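Local coordinates for De Novo Protein OR329 (Artificial gene, PDB 4HXT), which is a computationally designed armadillo-repeat protein with no known natural function, probably made as a building block for self-assembling cyclic homo-oligomers, at residues 16-30 and 57-71. Residues are numbered along the deposited sequence; the frame is centred on the assembly and turned at random.
Sequences SETQKEAARDLAEIA and DSEVQKEAARALANI
Ser16 OG donates to Asp57 OD2 across 2.9 Å, on the anti lone pair of that oxygen, tying the first turn of helix 16-30 to the residue that caps helix 58-71. The other carboxylate oxygen, Asp57 OD1, accepts from Glu59 N as the N-cap bond, met from well above the carboxylate plane. The chi1 of -176° sets the carboxylate of Asp57 between the two donors; with alanine in its place, Glu59 N would probably lose its cap and Ser16 OG this acceptor.

Lys20 can be followed outward. Its CB lies 4.3 Å from Glu63 CG, CG rests on Val60 CG2, and CD presses on Glu59 CB at 3.4 Å. The chain then bends at chi3: Lys20 CE comes 3.2 Å from Glu17 OE2 of its own helix, and NZ ends in a salt bridge to that oxygen at 2.6 Å, from above the carboxylate plane.

Toward the C-terminal ends, small residues are consistent with the close approach: the axes come within 8.1 Å at a 17° angle, and Ala27 CB lies 3.9 Å from Ala67 CB. One turn on, Asn70 ND2 donates to Ala27 O at 2.8 Å, nearly straight (163°) but from above the carbonyl plane, while Asn70 OD1 accepts from Arg108.

The near-parallel pair fits the side-by-side stacking of helices in an armadillo-repeat solenoid. Helix 45-52 packs against both, Leu52 touching Gln19 and Ala64, Leu49 touching Ala67 and Ile71; helix 3-10 lies against helix 16-30, and helix 100-113 continues the row beyond helix 58-71, where Asn112 likewise bonds to Ala69 O.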
# COMPACT_ATOMS: atom_id res chain seq x y z
N SER A 16 -6.69 40.61 -4.26
CA SER A 16 -5.63 39.64 -3.96
C SER A 16 -5.18 39.72 -2.51
O SER A 16 -4.89 38.69 -1.89
CB SER A 16 -4.42 39.87 -4.87
OG SER A 16 -4.62 39.30 -6.15
N GLU A 17 -5.14 40.93 -1.96
CA GLU A 17 -4.73 41.11 -0.57
C GLU A 17 -5.65 40.33 0.37
O GLU A 17 -5.19 39.67 1.30
CB GLU A 17 -4.76 42.59 -0.18
CG GLU A 17 -3.81 43.46 -0.98
CD GLU A 17 -2.38 42.95 -0.94
OE1 GLU A 17 -1.77 42.95 0.15
OE2 GLU A 17 -1.87 42.55 -2.01
N THR A 18 -6.95 40.42 0.12
CA THR A 18 -7.93 39.72 0.94
C THR A 18 -7.78 38.21 0.74
O THR A 18 -7.78 37.45 1.71
CB THR A 18 -9.36 40.13 0.55
OG1 THR A 18 -9.49 41.56 0.65
CG2 THR A 18 -10.38 39.47 1.47
N GLN A 19 -7.64 37.79 -0.51
CA GLN A 19 -7.49 36.38 -0.83
C GLN A 19 -6.27 35.75 -0.17
O GLN A 19 -6.37 34.71 0.49
CB GLN A 19 -7.36 36.19 -2.34
CG GLN A 19 -8.62 36.42 -3.13
CD GLN A 19 -8.44 36.00 -4.57
OE1 GLN A 19 -7.56 36.52 -5.26
NE2 GLN A 19 -9.25 35.06 -5.03
N LYS A 20 -5.11 36.38 -0.37
CA LYS A 20 -3.84 35.91 0.19
C LYS A 20 -3.92 35.76 1.70
O LYS A 20 -3.44 34.77 2.27
CB LYS A 20 -2.72 36.88 -0.13
CG LYS A 20 -2.37 36.97 -1.60
CD LYS A 20 -1.21 37.93 -1.85
CE LYS A 20 -1.66 39.38 -1.84
NZ LYS A 20 -0.54 40.30 -2.24
N GLU A 21 -4.51 36.76 2.34
CA GLU A 21 -4.68 36.84 3.78
C GLU A 21 -5.62 35.75 4.29
O GLU A 21 -5.38 35.16 5.35
CB GLU A 21 -5.27 38.22 4.13
CG GLU A 21 -5.37 38.51 5.65
CD GLU A 21 -4.02 38.41 6.34
OE1 GLU A 21 -2.98 38.39 5.63
OE2 GLU A 21 -4.00 38.34 7.59
N ALA A 22 -6.72 35.50 3.58
CA ALA A 22 -7.65 34.45 3.97
C ALA A 22 -6.97 33.08 3.86
O ALA A 22 -7.08 32.24 4.75
CB ALA A 22 -8.91 34.49 3.09
N ALA A 23 -6.27 32.87 2.75
CA ALA A 23 -5.57 31.62 2.51
C ALA A 23 -4.48 31.45 3.56
O ALA A 23 -4.27 30.35 4.08
CB ALA A 23 -4.96 31.61 1.12
N ARG A 24 -3.80 32.54 3.88
CA ARG A 24 -2.73 32.50 4.87
C ARG A 24 -3.30 32.14 6.24
O ARG A 24 -2.73 31.30 6.95
CB ARG A 24 -2.01 33.86 4.91
CG ARG A 24 -0.63 33.81 5.53
CD ARG A 24 0.30 34.85 4.92
NE ARG A 24 -0.20 36.22 5.05
CZ ARG A 24 -0.70 36.94 4.05
NH1 ARG A 24 -0.77 36.42 2.83
NH2 ARG A 24 -1.10 38.19 4.26
N ASP A 25 -4.43 32.74 6.60
CA ASP A 25 -5.04 32.43 7.88
C ASP A 25 -5.52 30.98 7.90
O ASP A 25 -5.43 30.31 8.93
CB ASP A 25 -6.22 33.37 8.17
CG ASP A 25 -5.78 34.81 8.39
OD1 ASP A 25 -4.72 35.01 9.01
OD2 ASP A 25 -6.50 35.73 7.96
N LEU A 26 -6.01 30.49 6.77
CA LEU A 26 -6.46 29.11 6.70
C LEU A 26 -5.26 28.17 6.82
O LEU A 26 -5.35 27.10 7.43
CB LEU A 26 -7.22 28.86 5.39
CG LEU A 26 -8.66 29.39 5.38
CD1 LEU A 26 -9.23 29.34 3.97
CD2 LEU A 26 -9.51 28.55 6.32
N ALA A 27 -4.13 28.57 6.23
CA ALA A 27 -2.92 27.76 6.30
C ALA A 27 -2.49 27.63 7.76
O ALA A 27 -2.14 26.54 8.23
CB ALA A 27 -1.81 28.41 5.47
N GLU A 28 -2.53 28.75 8.49
CA GLU A 28 -2.16 28.75 9.90
C GLU A 28 -3.11 27.86 10.69
O GLU A 28 -2.68 27.07 11.53
CB GLU A 28 -2.20 30.18 10.45
CG GLU A 28 -0.86 30.90 10.36
CD GLU A 28 -1.00 32.40 10.16
OE1 GLU A 28 -1.75 33.04 10.93
OE2 GLU A 28 -0.35 32.93 9.24
N ILE A 29 -4.41 27.98 10.42
CA ILE A 29 -5.40 27.16 11.10
C ILE A 29 -5.16 25.68 10.80
O ILE A 29 -5.34 24.82 11.67
CB ILE A 29 -6.84 27.53 10.66
CG1 ILE A 29 -7.18 28.95 11.13
CG2 ILE A 29 -7.83 26.53 11.23
CD1 ILE A 29 -8.58 29.40 10.78
N ALA A 30 -4.75 25.40 9.57
CA ALA A 30 -4.49 24.02 9.15
C ALA A 30 -3.26 23.44 9.83
O ALA A 30 -3.17 22.22 9.99
CB ALA A 30 -4.33 23.96 7.63
N ASP A 57 -2.35 35.35 -10.07
CA ASP A 57 -1.45 35.99 -9.12
C ASP A 57 -0.65 34.95 -8.34
O ASP A 57 -1.18 34.27 -7.46
CB ASP A 57 -2.25 36.86 -8.15
CG ASP A 57 -1.37 37.62 -7.19
OD1 ASP A 57 -0.14 37.47 -7.27
OD2 ASP A 57 -1.91 38.38 -6.36
N SER A 58 0.64 34.83 -8.65
CA SER A 58 1.50 33.86 -7.99
C SER A 58 1.43 33.94 -6.47
O SER A 58 1.59 32.94 -5.77
CB SER A 58 2.95 34.03 -8.44
OG SER A 58 3.10 33.70 -9.80
N GLU A 59 1.19 35.14 -5.94
CA GLU A 59 1.10 35.31 -4.50
C GLU A 59 -0.10 34.53 -3.96
O GLU A 59 -0.02 33.93 -2.88
CB GLU A 59 0.97 36.79 -4.14
CG GLU A 59 2.19 37.60 -4.48
CD GLU A 59 3.46 37.02 -3.89
OE1 GLU A 59 3.52 36.88 -2.64
OE2 GLU A 59 4.39 36.70 -4.66
N VAL A 60 -1.20 34.55 -4.70
CA VAL A 60 -2.40 33.83 -4.30
C VAL A 60 -2.16 32.33 -4.44
O VAL A 60 -2.54 31.55 -3.57
CB VAL A 60 -3.61 34.24 -5.16
CG1 VAL A 60 -4.81 33.38 -4.80
CG2 VAL A 60 -3.93 35.71 -4.93
N GLN A 61 -1.54 31.93 -5.55
CA GLN A 61 -1.25 30.52 -5.78
C GLN A 61 -0.40 29.95 -4.66
O GLN A 61 -0.70 28.89 -4.12
CB GLN A 61 -0.47 30.35 -7.09
CG GLN A 61 -1.24 30.68 -8.35
CD GLN A 61 -0.41 30.40 -9.58
OE1 GLN A 61 0.69 30.95 -9.73
NE2 GLN A 61 -0.91 29.55 -10.46
N LYS A 62 0.68 30.66 -4.33
CA LYS A 62 1.59 30.22 -3.28
C LYS A 62 0.89 30.03 -1.93
O LYS A 62 1.12 29.03 -1.25
CB LYS A 62 2.76 31.22 -3.16
CG LYS A 62 2.94 31.85 -1.80
CD LYS A 62 4.03 32.91 -1.84
CE LYS A 62 4.14 33.65 -0.52
NZ LYS A 62 5.20 34.69 -0.54
N GLU A 63 0.04 30.98 -1.55
CA GLU A 63 -0.67 30.90 -0.28
C GLU A 63 -1.73 29.81 -0.28
O GLU A 63 -1.96 29.16 0.73
CB GLU A 63 -1.32 32.24 0.08
CG GLU A 63 -0.33 33.34 0.46
CD GLU A 63 0.66 32.89 1.53
OE1 GLU A 63 0.23 32.26 2.51
OE2 GLU A 63 1.86 33.18 1.38
N ALA A 64 -2.39 29.62 -1.42
CA ALA A 64 -3.41 28.58 -1.51
C ALA A 64 -2.72 27.22 -1.45
O ALA A 64 -3.19 26.31 -0.76
CB ALA A 64 -4.20 28.72 -2.81
N ALA A 65 -1.60 27.08 -2.15
CA ALA A 65 -0.85 25.82 -2.15
C ALA A 65 -0.34 25.52 -0.74
O ALA A 65 -0.36 24.37 -0.29
CB ALA A 65 0.32 25.91 -3.13
N ARG A 66 0.10 26.56 -0.04
CA ARG A 66 0.60 26.41 1.32
C ARG A 66 -0.50 25.92 2.25
O ARG A 66 -0.27 25.08 3.12
CB ARG A 66 1.16 27.76 1.80
CG ARG A 66 1.67 27.79 3.23
CD ARG A 66 2.53 29.03 3.45
NE ARG A 66 2.85 29.25 4.85
CZ ARG A 66 2.01 29.76 5.74
NH1 ARG A 66 0.78 30.09 5.38
NH2 ARG A 66 2.39 29.92 7.00
N ALA A 67 -1.71 26.44 2.07
CA ALA A 67 -2.84 26.03 2.89
C ALA A 67 -3.19 24.57 2.62
O ALA A 67 -3.48 23.81 3.54
CB ALA A 67 -4.04 26.92 2.61
N LEU A 68 -3.16 24.18 1.35
CA LEU A 68 -3.48 22.81 0.96
C LEU A 68 -2.42 21.83 1.45
O LEU A 68 -2.73 20.70 1.83
CB LEU A 68 -3.65 22.72 -0.56
CG LEU A 68 -4.95 23.31 -1.09
CD1 LEU A 68 -4.90 23.45 -2.62
CD2 LEU A 68 -6.12 22.41 -0.67
N ALA A 69 -1.16 22.26 1.44
CA ALA A 69 -0.06 21.42 1.90
C ALA A 69 -0.23 21.15 3.39
O ALA A 69 0.04 20.05 3.86
CB ALA A 69 1.28 22.10 1.63
N ASN A 70 -0.68 22.17 4.13
CA ASN A 70 -0.89 22.02 5.56
C ASN A 70 -2.08 21.10 5.80
O ASN A 70 -2.07 20.29 6.73
CB ASN A 70 -1.13 23.38 6.21
CG ASN A 70 0.15 24.18 6.35
OD1 ASN A 70 1.19 23.81 5.81
ND2 ASN A 70 0.08 25.29 7.08
N ILE A 71 -3.09 21.24 4.96
CA ILE A 71 -4.29 20.41 5.05
C ILE A 71 -3.92 18.96 4.75
O ILE A 71 -4.36 18.04 5.44
CB ILE A 71 -5.36 20.89 4.02
CG1 ILE A 71 -5.96 22.23 4.48
CG2 ILE A 71 -6.44 19.84 3.84
CD1 ILE A 71 -6.88 22.89 3.46